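Local coordinates for protein beta-xylosidase (Uncultured organism, PDB 4MLG) that probably hydrolyses xylo-oligosaccharides to release xylose, as a family 43 glycoside hydrolase built on a five-bladed beta-propeller, at residues L181-V186 and R200-L205; Y133-C138 and F221-W226; G215-R220 and T240-L245; I246-G251 and G262-P267; L205-K210 and F258-V263. All blocks are in the same frame, centred on the assembly; numbering follows the deposited sequence.

The five contacts tie together one sector of the propeller, a sheet in which two four-stranded groups, consistent with two blades, meet edge to edge. Interaction 1 is a hairpin of the first group and interaction 4 a hairpin of the second; interaction 5, its centre about 13 Å and 11 Å from theirs, sews the groups together through the parallel strands 200-205 and 258-265. Interaction 2 joins the opposite ends of the same sheet close to the chain centre, near the calcium ion, and encloses interaction 1 along the chain. Interaction 3 pairs two loops, touches interactions 2, 4 and 5, and is nested within interaction 5. The contacts thus run from near the calcium ion to the protein surface.

Interaction 1. Residues L181-V186 and R200-L205; sequences LCPKVV and RDLMIL
P183 and L202 form the apolar centre of a beta hairpin, made by strands 184-188 and 200-205 of the propeller. The proline ring sets its CG against L202 CB at 4.0 Å and its CD against the terminal methyl of I204, CD1, at 3.9 Å, the isoleucine crossing the ring at about a right angle. F236 of strand 233-239 borders the same patch. Further along, V185 offers its CG1 branch, which its first torsion (chi1 50°) places between the backbone N and the carbonyl carbon; there CG1 lies 3.9 Å from R200 CG, near L202 CB. The far end of R200 goes elsewhere, to a salt bridge with E197. Backbone bonds hold the frame: V185 and R200 are a hydrogen-bonded antiparallel pair, and L202 N gives a nearly straight bond of 2.8 Å to P183 O. At the polar edge K184 and D201 start from diverging CB atoms, yet their chains run alongside each other, and a bend in the lysine at chi2 (-63°) brings NZ to D201 OD1 in a salt bridge whose modelled length is too short to trust. The same OD1 accepts from a water at 2.9 Å, and that water accepts from C182 N.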
# COMPACT_ATOMS: atom_id res chain seq x y z
N LEU A 181 -0.52 -21.50 -1.18
CA LEU A 181 -0.22 -20.28 -1.91
C LEU A 181 1.04 -20.46 -2.76
O LEU A 181 1.98 -21.12 -2.34
CB LEU A 181 -0.05 -19.10 -0.95
CG LEU A 181 -1.31 -18.60 -0.25
CD1 LEU A 181 -1.00 -17.39 0.60
CD2 LEU A 181 -2.39 -18.28 -1.27
N CYS A 182 1.03 -19.86 -3.94
CA CYS A 182 2.17 -19.96 -4.85
C CYS A 182 3.02 -18.71 -4.75
O CYS A 182 2.52 -17.63 -4.42
CB CYS A 182 1.68 -20.13 -6.29
SG CYS A 182 0.52 -21.48 -6.55
N PRO A 183 4.33 -18.84 -5.03
CA PRO A 183 5.18 -17.65 -5.17
C PRO A 183 4.75 -16.88 -6.42
O PRO A 183 4.10 -17.45 -7.29
CB PRO A 183 6.58 -18.24 -5.35
CG PRO A 183 6.35 -19.62 -5.88
CD PRO A 183 5.09 -20.09 -5.21
N LYS A 184 5.11 -15.61 -6.50
CA LYS A 184 4.66 -14.78 -7.61
C LYS A 184 5.77 -14.51 -8.61
O LYS A 184 6.95 -14.42 -8.25
CB LYS A 184 4.09 -13.46 -7.09
CG LYS A 184 2.83 -13.62 -6.25
CD LYS A 184 1.71 -14.23 -7.06
CE LYS A 184 0.46 -14.43 -6.22
NZ LYS A 184 -0.66 -15.00 -7.03
N VAL A 185 5.39 -14.37 -9.88
CA VAL A 185 6.33 -14.05 -10.95
C VAL A 185 5.79 -12.88 -11.76
O VAL A 185 4.60 -12.81 -12.07
CB VAL A 185 6.57 -15.27 -11.87
CG1 VAL A 185 5.25 -15.88 -12.32
CG2 VAL A 185 7.43 -14.88 -13.06
N VAL A 186 6.67 -11.93 -12.09
CA VAL A 186 6.27 -10.78 -12.89
C VAL A 186 7.43 -10.30 -13.76
O VAL A 186 8.58 -10.28 -13.33
CB VAL A 186 5.73 -9.63 -12.00
CG1 VAL A 186 6.79 -9.15 -11.02
CG2 VAL A 186 5.21 -8.48 -12.85
N ARG A 200 1.72 -13.09 -11.40
CA ARG A 200 0.87 -14.27 -11.45
C ARG A 200 1.48 -15.42 -10.67
O ARG A 200 2.66 -15.40 -10.33
CB ARG A 200 0.60 -14.68 -12.90
CG ARG A 200 1.84 -14.67 -13.79
CD ARG A 200 1.49 -14.98 -15.23
NE ARG A 200 2.05 -14.00 -16.15
CZ ARG A 200 1.95 -14.07 -17.48
NH1 ARG A 200 1.31 -15.09 -18.04
NH2 ARG A 200 2.49 -13.13 -18.24
N ASP A 201 0.66 -16.43 -10.37
CA ASP A 201 1.12 -17.61 -9.65
C ASP A 201 2.21 -18.36 -10.41
O ASP A 201 2.05 -18.66 -11.59
CB ASP A 201 -0.05 -18.56 -9.36
CG ASP A 201 -0.97 -18.04 -8.28
OD1 ASP A 201 -0.50 -17.31 -7.39
OD2 ASP A 201 -2.18 -18.37 -8.32
N LEU A 202 3.31 -18.64 -9.72
CA LEU A 202 4.30 -19.58 -10.24
C LEU A 202 3.95 -20.94 -9.66
O LEU A 202 4.40 -21.29 -8.56
CB LEU A 202 5.71 -19.18 -9.82
CG LEU A 202 6.81 -20.05 -10.45
CD1 LEU A 202 7.01 -19.69 -11.91
CD2 LEU A 202 8.11 -19.94 -9.67
N MET A 203 3.14 -21.70 -10.39
CA MET A 203 2.62 -22.96 -9.88
C MET A 203 3.73 -23.98 -9.59
O MET A 203 4.53 -24.31 -10.46
CB MET A 203 1.62 -23.56 -10.88
CG MET A 203 0.50 -22.61 -11.26
SD MET A 203 -0.61 -23.30 -12.50
CE MET A 203 -1.43 -24.57 -11.56
N ILE A 204 3.77 -24.45 -8.34
CA ILE A 204 4.66 -25.54 -7.97
C ILE A 204 3.82 -26.80 -7.80
O ILE A 204 2.85 -26.82 -7.03
CB ILE A 204 5.44 -25.23 -6.68
CG1 ILE A 204 6.10 -23.86 -6.79
CG2 ILE A 204 6.49 -26.30 -6.43
CD1 ILE A 204 6.94 -23.49 -5.59
N LEU A 205 4.18 -27.86 -8.53
CA LEU A 205 3.34 -29.05 -8.62
C LEU A 205 3.94 -30.30 -7.98
O LEU A 205 5.10 -30.32 -7.56
CB LEU A 205 3.01 -29.34 -10.08
CG LEU A 205 2.40 -28.21 -10.90
CD1 LEU A 205 2.09 -28.68 -12.31
CD2 LEU A 205 1.15 -27.67 -10.23
O HOH W 1 -1.41 -18.61 -4.93

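Interaction 2. Residues Y133-C138 and F221-W226; sequences YSMDPC and FFEASW
D136 and E223 meet near the axis of the propeller, where the loop leading into strand 138-141 meets the start of strand 223-230 and where family 43 enzymes generally have their substrate pocket. The calcium ion, at D85 and H274, lies about 4 Å from the W226 side chain, and a sulfate, probably from the crystallisation liquor, lies about 3 Å from that of D136. The two segments run almost the same way but are joined by a single hydrogen bond: A224 N reaches D136 OD2 at 3.1 Å, using the anti lone pair of the carboxylate. That same oxygen touches E223 CB at 3.5 Å and stands 3.8 Å from E223 OE1, the two carboxylate planes turned 45° apart. E223 belongs to a classic beta bulge, where it and F222 both face S239. The methyl end of M135, CE, comes within 3.8 Å of E223 OE1. C138 packs its CB on S225 O. With its sulfur set anti to the backbone N (chi1 165°), it makes an oblique sulfur-aromatic contact with W226, whose NE1 is bonded to I277 O; SG lies 4.6 Å from the centroid of the six-membered ring and 3.9 Å from CE3.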
# COMPACT_ATOMS: atom_id res chain seq x y z
N TYR A 133 4.12 -5.90 -3.69
CA TYR A 133 3.70 -6.34 -2.37
C TYR A 133 4.54 -7.52 -1.90
O TYR A 133 5.34 -8.06 -2.67
CB TYR A 133 2.21 -6.70 -2.36
CG TYR A 133 1.82 -7.86 -3.25
CD1 TYR A 133 1.69 -9.14 -2.73
CD2 TYR A 133 1.57 -7.68 -4.60
CE1 TYR A 133 1.33 -10.21 -3.53
CE2 TYR A 133 1.20 -8.74 -5.41
CZ TYR A 133 1.09 -10.00 -4.87
OH TYR A 133 0.72 -11.07 -5.66
N SER A 134 4.36 -7.92 -0.64
CA SER A 134 5.15 -8.99 -0.03
C SER A 134 6.65 -8.70 -0.09
O SER A 134 7.07 -7.54 -0.17
CB SER A 134 4.83 -10.34 -0.66
OG SER A 134 5.42 -11.40 0.07
N MET A 135 7.47 -9.75 -0.05
CA MET A 135 8.92 -9.58 0.05
C MET A 135 9.73 -10.69 -0.62
O MET A 135 9.22 -11.45 -1.44
CB MET A 135 9.32 -9.44 1.52
CG MET A 135 8.46 -10.27 2.46
SD MET A 135 8.60 -12.05 2.20
CE MET A 135 9.80 -12.48 3.45
N ASP A 136 11.01 -10.77 -0.24
CA ASP A 136 11.96 -11.73 -0.81
C ASP A 136 11.97 -11.77 -2.34
O ASP A 136 11.67 -12.81 -2.93
CB ASP A 136 11.72 -13.13 -0.24
CG ASP A 136 12.25 -13.29 1.17
OD1 ASP A 136 12.60 -12.26 1.79
OD2 ASP A 136 12.31 -14.43 1.67
N PRO A 137 12.32 -10.65 -2.99
CA PRO A 137 12.35 -10.65 -4.45
C PRO A 137 13.59 -11.33 -5.00
O PRO A 137 14.65 -11.30 -4.38
CB PRO A 137 12.39 -9.15 -4.78
CG PRO A 137 13.11 -8.55 -3.63
CD PRO A 137 12.68 -9.34 -2.43
N CYS A 138 13.44 -11.95 -6.17
CA CYS A 138 14.55 -12.55 -6.89
C CYS A 138 14.48 -12.10 -8.35
O CYS A 138 13.46 -12.29 -9.01
CB CYS A 138 14.48 -14.07 -6.81
SG CYS A 138 15.54 -14.94 -8.00
N PHE A 221 5.73 -23.94 -0.75
CA PHE A 221 6.51 -22.71 -0.76
C PHE A 221 6.26 -21.86 0.48
O PHE A 221 5.11 -21.69 0.90
CB PHE A 221 6.21 -21.88 -2.01
CG PHE A 221 6.92 -20.56 -2.05
CD1 PHE A 221 8.24 -20.47 -2.45
CD2 PHE A 221 6.26 -19.40 -1.67
CE1 PHE A 221 8.90 -19.25 -2.48
CE2 PHE A 221 6.91 -18.17 -1.70
CZ PHE A 221 8.23 -18.10 -2.10
N PHE A 222 7.33 -21.34 1.07
CA PHE A 222 7.22 -20.44 2.21
C PHE A 222 7.85 -19.09 1.89
O PHE A 222 7.19 -18.06 2.00
CB PHE A 222 7.88 -21.06 3.46
CG PHE A 222 7.61 -20.30 4.73
CD1 PHE A 222 6.51 -20.61 5.52
CD2 PHE A 222 8.45 -19.28 5.14
CE1 PHE A 222 6.25 -19.92 6.69
CE2 PHE A 222 8.20 -18.58 6.31
CZ PHE A 222 7.10 -18.90 7.09
N GLU A 223 9.12 -19.11 1.48
CA GLU A 223 9.84 -17.88 1.16
C GLU A 223 11.15 -18.19 0.43
O GLU A 223 11.40 -19.32 0.03
CB GLU A 223 10.15 -17.08 2.43
CG GLU A 223 11.12 -17.78 3.37
CD GLU A 223 11.49 -16.93 4.57
OE1 GLU A 223 10.80 -15.91 4.81
OE2 GLU A 223 12.46 -17.28 5.26
N ALA A 224 11.98 -17.15 0.26
CA ALA A 224 13.31 -17.27 -0.34
C ALA A 224 13.31 -17.80 -1.77
O ALA A 224 13.98 -18.79 -2.07
CB ALA A 224 14.22 -18.12 0.55
N SER A 225 12.57 -17.14 -2.65
CA SER A 225 12.54 -17.52 -4.06
C SER A 225 13.90 -17.34 -4.72
O SER A 225 14.58 -16.34 -4.49
CB SER A 225 11.49 -16.71 -4.82
OG SER A 225 10.18 -17.10 -4.47
N TRP A 226 14.30 -18.31 -5.54
CA TRP A 226 15.52 -18.19 -6.34
C TRP A 226 15.41 -19.00 -7.63
O TRP A 226 14.79 -20.06 -7.65
CB TRP A 226 16.74 -18.63 -5.54
CG TRP A 226 18.04 -18.37 -6.25
CD1 TRP A 226 18.74 -19.25 -7.02
CD2 TRP A 226 18.77 -17.14 -6.27
NE1 TRP A 226 19.87 -18.64 -7.52
CE2 TRP A 226 19.91 -17.34 -7.07
CE3 TRP A 226 18.57 -15.88 -5.69
CZ2 TRP A 226 20.85 -16.34 -7.30
CZ3 TRP A 226 19.51 -14.89 -5.92
CH2 TRP A 226 20.63 -15.12 -6.72

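Interaction 3. Residues G215-R220 and T240-L245; sequences GDTKRR and TGDTHL
K218 and T243 bring two irregular loops to within 5.7 Å, CA to CA, without any strand pairing, and T240 closes on R220 a little further on. Across the gap T217 O receives the hydroxyl of T243: OG1 donates at 2.7 Å, tilted 28° out of the carbonyl plane. Behind it stands a relay, for T240 OG1 donates to T243 OG1 and itself accepts from L245 N at 3.0 Å, so the oxygens of both threonines are engaged, which probably holds their rotation. The methyl of T243, CG2, packs between T217 and K218, 3.5 Å from T217 OG1 and 3.7 Å from K218 CG, and L245 CD1 rests against K218 O at 3.4 Å. In the propeller, 215-220 belongs to the passage from strand 200-205 to strand 223-230, whereas 240-245 links strands 233-239 and 246-251. R220 reaches across with a chain bent at chi2 and chi3, and one face of its guanidinium is covered by T217 CB of its own loop. Its NH2 forms a salt bridge with D242 OD1 at the edge of the group, the planes 34° apart, although the placing of NH2 is less certain. R219 turns the other way, bridging D216 within the loop and D206 outside it, while its carbonyl takes Y238 OH.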
# COMPACT_ATOMS: atom_id res chain seq x y z
N GLY A 215 -1.09 -28.34 3.56
CA GLY A 215 -0.63 -29.22 4.62
C GLY A 215 0.76 -29.77 4.33
O GLY A 215 1.49 -30.13 5.25
N ASP A 216 1.11 -29.84 3.05
CA ASP A 216 2.41 -30.38 2.65
C ASP A 216 3.53 -29.39 2.96
O ASP A 216 4.20 -28.90 2.06
CB ASP A 216 2.40 -30.70 1.15
CG ASP A 216 3.48 -31.69 0.76
OD1 ASP A 216 4.46 -31.85 1.53
OD2 ASP A 216 3.36 -32.31 -0.31
N THR A 217 3.74 -29.11 4.25
CA THR A 217 4.67 -28.07 4.67
C THR A 217 6.14 -28.41 4.43
O THR A 217 7.02 -27.58 4.65
CB THR A 217 4.48 -27.71 6.16
OG1 THR A 217 4.76 -28.86 6.97
CG2 THR A 217 3.06 -27.24 6.42
N LYS A 218 6.41 -29.63 3.97
CA LYS A 218 7.78 -30.04 3.68
C LYS A 218 8.16 -29.76 2.23
O LYS A 218 9.33 -29.87 1.86
CB LYS A 218 7.99 -31.52 4.03
CG LYS A 218 8.58 -31.74 5.41
CD LYS A 218 8.57 -33.21 5.81
CE LYS A 218 7.23 -33.60 6.41
NZ LYS A 218 7.26 -34.96 7.01
N ARG A 219 7.18 -29.38 1.42
CA ARG A 219 7.40 -29.11 0.01
C ARG A 219 6.77 -27.78 -0.40
O ARG A 219 7.22 -27.14 -1.36
CB ARG A 219 6.84 -30.24 -0.85
CG ARG A 219 7.47 -31.60 -0.58
CD ARG A 219 6.50 -32.73 -0.84
NE ARG A 219 6.33 -33.02 -2.26
CZ ARG A 219 5.33 -33.74 -2.76
NH1 ARG A 219 4.41 -34.24 -1.95
NH2 ARG A 219 5.25 -33.96 -4.06
N ARG A 220 5.74 -27.36 0.33
CA ARG A 220 5.02 -26.12 0.07
C ARG A 220 5.94 -24.90 0.14
O ARG A 220 6.82 -24.83 0.99
CB ARG A 220 3.86 -25.97 1.06
CG ARG A 220 3.39 -24.55 1.29
CD ARG A 220 3.41 -24.20 2.77
NE ARG A 220 4.76 -24.31 3.33
CZ ARG A 220 5.06 -24.08 4.60
NH1 ARG A 220 4.11 -23.73 5.46
NH2 ARG A 220 6.31 -24.20 5.02
N THR A 240 11.20 -23.63 2.90
CA THR A 240 9.92 -24.19 3.33
C THR A 240 9.54 -23.75 4.74
O THR A 240 8.57 -24.24 5.31
CB THR A 240 9.93 -25.73 3.28
OG1 THR A 240 10.90 -26.24 4.21
CG2 THR A 240 10.27 -26.22 1.88
N GLY A 241 10.32 -22.82 5.29
CA GLY A 241 9.98 -22.19 6.56
C GLY A 241 9.99 -23.09 7.78
O GLY A 241 11.05 -23.41 8.33
N ASP A 242 8.80 -23.50 8.22
CA ASP A 242 8.65 -24.24 9.47
C ASP A 242 9.14 -25.69 9.41
O ASP A 242 9.09 -26.40 10.41
CB ASP A 242 7.20 -24.18 9.96
CG ASP A 242 6.23 -24.76 8.96
OD1 ASP A 242 6.55 -24.77 7.75
OD2 ASP A 242 5.14 -25.20 9.38
N THR A 243 9.60 -26.12 8.24
CA THR A 243 10.24 -27.42 8.11
C THR A 243 11.73 -27.25 7.83
O THR A 243 12.46 -28.24 7.71
CB THR A 243 9.58 -28.30 7.03
OG1 THR A 243 9.42 -27.54 5.82
CG2 THR A 243 8.21 -28.77 7.50
N HIS A 244 12.16 -26.00 7.73
CA HIS A 244 13.57 -25.64 7.66
C HIS A 244 14.32 -26.28 6.48
O HIS A 244 15.48 -26.67 6.62
CB HIS A 244 14.28 -25.99 8.98
CG HIS A 244 13.51 -25.59 10.20
ND1 HIS A 244 12.43 -26.30 10.67
CD2 HIS A 244 13.67 -24.55 11.05
CE1 HIS A 244 11.95 -25.72 11.75
NE2 HIS A 244 12.69 -24.65 12.01
N LEU A 245 13.66 -26.38 5.34
CA LEU A 245 14.26 -27.01 4.16
C LEU A 245 14.48 -26.01 3.03
O LEU A 245 13.72 -25.05 2.88
CB LEU A 245 13.39 -28.15 3.65
CG LEU A 245 12.98 -29.25 4.63
CD1 LEU A 245 11.92 -30.14 3.99
CD2 LEU A 245 14.18 -30.06 5.05

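Interaction 4. Residues I246-G251 and G262-P267; sequences ICYATG and GVILTP
I246 and L265 form a hydrogen-bonded antiparallel pair, and the backbone bonds begin there. I246 N reaches L265 O at 3.1 Å, in the carbonyl plane and on a lone pair. The carbonyl of I246 accepts two donors in return: I264 N comes almost end-on, while L265 N, at 3.2 Å, lies in the carbonyl plane. Past the one-residue shift in register C247 and V263 are a non-hydrogen-bonded pair, and Y248 N makes a weak bond of 3.3 Å to G262 O, an oxygen also approached by C247 CB. On the face of I246 and L265 the two side chains lie alongside, pointing the same way, with their CB atoms 3.7 Å apart. I246 also turns its CG2 branch to I264 CB at 4.1 Å. On the face of C247 and V263, SG and CG2 meet at 4.1 Å. The ring of Y248 is met by I264: CG1 sits obliquely 3.5 Å from CD2, and I264 CD1 lies 3.6 Å from Y248 CB, the side chains crossing at about a right angle. With the tyrosine CG lodged between backbone N and carbonyl carbon (chi1 78°), CE2 of the ring comes near G262 N, while its OH is bonded to I316 N. I264 and L265 opposite the single I246 make a classic beta bulge in the hairpin of strands 246-251 and 258-265 of a propeller blade.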
# COMPACT_ATOMS: atom_id res chain seq x y z
N ILE A 246 15.51 -26.26 2.23
CA ILE A 246 15.67 -25.56 0.96
C ILE A 246 15.41 -26.57 -0.16
O ILE A 246 16.28 -27.37 -0.50
CB ILE A 246 17.07 -24.94 0.80
CG1 ILE A 246 17.28 -23.85 1.85
CG2 ILE A 246 17.24 -24.35 -0.59
CD1 ILE A 246 16.42 -22.62 1.64
N CYS A 247 14.21 -26.53 -0.72
CA CYS A 247 13.83 -27.46 -1.78
C CYS A 247 14.06 -26.84 -3.15
O CYS A 247 14.50 -25.69 -3.25
CB CYS A 247 12.36 -27.87 -1.62
SG CYS A 247 12.00 -28.76 -0.09
N TYR A 248 13.77 -27.60 -4.20
CA TYR A 248 13.90 -27.08 -5.55
C TYR A 248 12.97 -27.79 -6.53
O TYR A 248 12.62 -28.96 -6.34
CB TYR A 248 15.35 -27.16 -6.04
CG TYR A 248 15.78 -28.54 -6.49
CD1 TYR A 248 15.89 -28.85 -7.84
CD2 TYR A 248 16.09 -29.53 -5.57
CE1 TYR A 248 16.29 -30.10 -8.26
CE2 TYR A 248 16.49 -30.79 -5.98
CZ TYR A 248 16.58 -31.07 -7.32
OH TYR A 248 16.98 -32.32 -7.73
N ALA A 249 12.58 -27.07 -7.58
CA ALA A 249 11.72 -27.62 -8.61
C ALA A 249 12.31 -27.34 -9.99
O ALA A 249 13.28 -26.59 -10.11
CB ALA A 249 10.32 -27.03 -8.50
N THR A 250 11.73 -27.94 -11.03
CA THR A 250 12.24 -27.76 -12.38
C THR A 250 11.14 -27.41 -13.38
O THR A 250 9.98 -27.81 -13.22
CB THR A 250 13.01 -29.00 -12.88
OG1 THR A 250 12.20 -30.16 -12.73
CG2 THR A 250 14.30 -29.17 -12.09
N GLY A 251 11.51 -26.67 -14.42
CA GLY A 251 10.58 -26.25 -15.45
C GLY A 251 11.31 -25.92 -16.73
O GLY A 251 12.54 -25.97 -16.78
N GLY A 262 13.27 -32.32 -5.10
CA GLY A 262 13.85 -32.81 -3.86
C GLY A 262 14.30 -31.73 -2.90
O GLY A 262 13.77 -30.62 -2.88
N VAL A 263 15.30 -32.08 -2.08
CA VAL A 263 15.81 -31.17 -1.06
C VAL A 263 17.27 -30.81 -1.34
O VAL A 263 18.10 -31.70 -1.54
CB VAL A 263 15.70 -31.81 0.34
CG1 VAL A 263 16.32 -30.90 1.40
CG2 VAL A 263 14.25 -32.12 0.67
N ILE A 264 17.57 -29.52 -1.35
CA ILE A 264 18.94 -29.07 -1.52
C ILE A 264 19.66 -29.00 -0.17
O ILE A 264 20.80 -29.44 -0.04
CB ILE A 264 19.01 -27.68 -2.19
CG1 ILE A 264 18.30 -27.70 -3.54
CG2 ILE A 264 20.45 -27.23 -2.37
CD1 ILE A 264 18.42 -26.39 -4.31
N LEU A 265 18.97 -28.45 0.82
CA LEU A 265 19.56 -28.24 2.14
C LEU A 265 18.67 -28.73 3.28
O LEU A 265 17.52 -28.31 3.41
CB LEU A 265 19.89 -26.76 2.34
CG LEU A 265 20.72 -26.41 3.57
CD1 LEU A 265 22.11 -27.03 3.47
CD2 LEU A 265 20.82 -24.90 3.76
N THR A 266 19.21 -29.63 4.10
CA THR A 266 18.54 -30.10 5.31
C THR A 266 18.57 -28.99 6.36
O THR A 266 19.33 -28.03 6.21
CB THR A 266 19.23 -31.37 5.85
OG1 THR A 266 20.61 -31.07 6.14
CG2 THR A 266 19.17 -32.49 4.83
N PRO A 267 17.73 -29.09 7.41
CA PRO A 267 17.67 -28.05 8.45
C PRO A 267 19.03 -27.62 8.99
O PRO A 267 19.93 -28.44 9.17
CB PRO A 267 16.86 -28.72 9.55
CG PRO A 267 15.92 -29.59 8.82
CD PRO A 267 16.68 -30.10 7.62

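Interaction 5. Residues L205-K210 and F258-V263; sequences LDEKGK and FTYRGV
Y260 packs beside L205 and E207 at the surface of the propeller, and its side chain can be traced outward. CB lies 3.5 Å from L205 O, the same oxygen that accepts Y260 N at 3.2 Å. From there CG sits anti to the backbone N (chi1 171°), carrying the ring out next to the turn. CD2 meets E207 OE2 at 3.6 Å and CE2 meets the same oxygen at 4.1 Å. This oxygen comes in at the ring edge, near the ring plane, and the carboxylate stands almost perpendicular to it, 87° between planes. G262 N, of the same strand, lies above one ring face, toward the rim, and R219 and Y238 pack on the side chain. The preceding residue, T259, forms a parallel bridge with L205 and turns its methyl, CG2, to D206 O at 3.2 Å. L205 N completes the backbone pairing with a bond to F258 O. D206 directs its carboxylate to a salt bridge with R219, while its backbone N donates to K210 O, closing the turn. Strand 258-265 lies between the end of strand 200-205, parallel on one side, and strand 246-251, antiparallel on the other, so that two groups of antiparallel strands become one sheet.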
# COMPACT_ATOMS: atom_id res chain seq x y z
N LEU A 205 4.18 -27.86 -8.53
CA LEU A 205 3.34 -29.05 -8.62
C LEU A 205 3.94 -30.30 -7.98
O LEU A 205 5.10 -30.32 -7.56
CB LEU A 205 3.01 -29.34 -10.08
CG LEU A 205 2.40 -28.21 -10.90
CD1 LEU A 205 2.09 -28.68 -12.31
CD2 LEU A 205 1.15 -27.67 -10.23
N ASP A 206 3.13 -31.35 -7.93
CA ASP A 206 3.56 -32.68 -7.52
C ASP A 206 4.39 -33.32 -8.63
O ASP A 206 4.70 -32.67 -9.63
CB ASP A 206 2.35 -33.59 -7.27
CG ASP A 206 1.73 -33.37 -5.91
OD1 ASP A 206 2.47 -33.09 -4.95
OD2 ASP A 206 0.49 -33.50 -5.81
N GLU A 207 4.73 -34.59 -8.45
CA GLU A 207 5.28 -35.38 -9.53
C GLU A 207 4.12 -35.83 -10.40
O GLU A 207 4.31 -36.30 -11.53
CB GLU A 207 6.04 -36.60 -8.99
CG GLU A 207 7.19 -36.26 -8.04
CD GLU A 207 6.72 -36.02 -6.61
OE1 GLU A 207 5.52 -36.21 -6.34
OE2 GLU A 207 7.56 -35.64 -5.77
N LYS A 208 2.91 -35.67 -9.88
CA LYS A 208 1.69 -36.00 -10.60
C LYS A 208 1.09 -34.76 -11.26
O LYS A 208 0.01 -34.82 -11.86
CB LYS A 208 0.67 -36.64 -9.66
CG LYS A 208 1.16 -37.93 -9.03
CD LYS A 208 1.57 -38.93 -10.11
CE LYS A 208 2.15 -40.20 -9.50
NZ LYS A 208 2.59 -41.17 -10.54
N GLY A 209 1.78 -33.63 -11.13
CA GLY A 209 1.36 -32.40 -11.77
C GLY A 209 0.23 -31.69 -11.03
O GLY A 209 -0.47 -30.86 -11.60
N LYS A 210 0.07 -32.02 -9.76
CA LYS A 210 -0.96 -31.40 -8.93
C LYS A 210 -0.34 -30.34 -8.02
O LYS A 210 0.74 -30.53 -7.48
CB LYS A 210 -1.68 -32.46 -8.09
CG LYS A 210 -2.77 -31.90 -7.19
CD LYS A 210 -3.44 -33.01 -6.40
CE LYS A 210 -4.50 -32.46 -5.45
NZ LYS A 210 -5.56 -31.72 -6.18
N PHE A 258 6.35 -25.35 -12.19
CA PHE A 258 7.55 -26.06 -11.79
C PHE A 258 7.21 -27.29 -10.97
O PHE A 258 6.43 -27.23 -10.02
CB PHE A 258 8.48 -25.13 -11.00
CG PHE A 258 9.32 -24.23 -11.86
CD1 PHE A 258 10.67 -24.47 -12.02
CD2 PHE A 258 8.75 -23.16 -12.53
CE1 PHE A 258 11.45 -23.66 -12.82
CE2 PHE A 258 9.52 -22.34 -13.34
CZ PHE A 258 10.87 -22.59 -13.48
N THR A 259 7.81 -28.42 -11.34
CA THR A 259 7.57 -29.68 -10.65
C THR A 259 8.62 -29.93 -9.57
O THR A 259 9.82 -29.93 -9.86
CB THR A 259 7.56 -30.86 -11.64
OG1 THR A 259 6.36 -30.82 -12.42
CG2 THR A 259 7.62 -32.19 -10.89
N TYR A 260 8.16 -30.13 -8.34
CA TYR A 260 9.04 -30.44 -7.21
C TYR A 260 9.97 -31.61 -7.51
O TYR A 260 9.58 -32.58 -8.17
CB TYR A 260 8.20 -30.76 -5.96
CG TYR A 260 9.01 -31.30 -4.79
CD1 TYR A 260 9.64 -30.44 -3.90
CD2 TYR A 260 9.13 -32.67 -4.59
CE1 TYR A 260 10.38 -30.94 -2.84
CE2 TYR A 260 9.87 -33.17 -3.53
CZ TYR A 260 10.48 -32.30 -2.65
OH TYR A 260 11.21 -32.79 -1.60
N ARG A 261 11.20 -31.52 -7.03
CA ARG A 261 12.20 -32.55 -7.27
C ARG A 261 12.75 -33.16 -5.99
O ARG A 261 12.71 -34.37 -5.81
CB ARG A 261 13.34 -32.00 -8.13
CG ARG A 261 12.95 -31.77 -9.58
CD ARG A 261 12.65 -33.10 -10.26
NE ARG A 261 11.94 -32.92 -11.52
CZ ARG A 261 10.85 -33.61 -11.87
NH1 ARG A 261 10.35 -34.51 -11.04
NH2 ARG A 261 10.27 -33.39 -13.03
N GLY A 262 13.27 -32.32 -5.10
CA GLY A 262 13.85 -32.81 -3.86
C GLY A 262 14.30 -31.73 -2.90
O GLY A 262 13.77 -30.62 -2.88
N VAL A 263 15.30 -32.08 -2.08
CA VAL A 263 15.81 -31.17 -1.06
C VAL A 263 17.27 -30.81 -1.34
O VAL A 263 18.10 -31.70 -1.54
CB VAL A 263 15.70 -31.81 0.34
CG1 VAL A 263 16.32 -30.90 1.40
CG2 VAL A 263 14.25 -32.12 0.67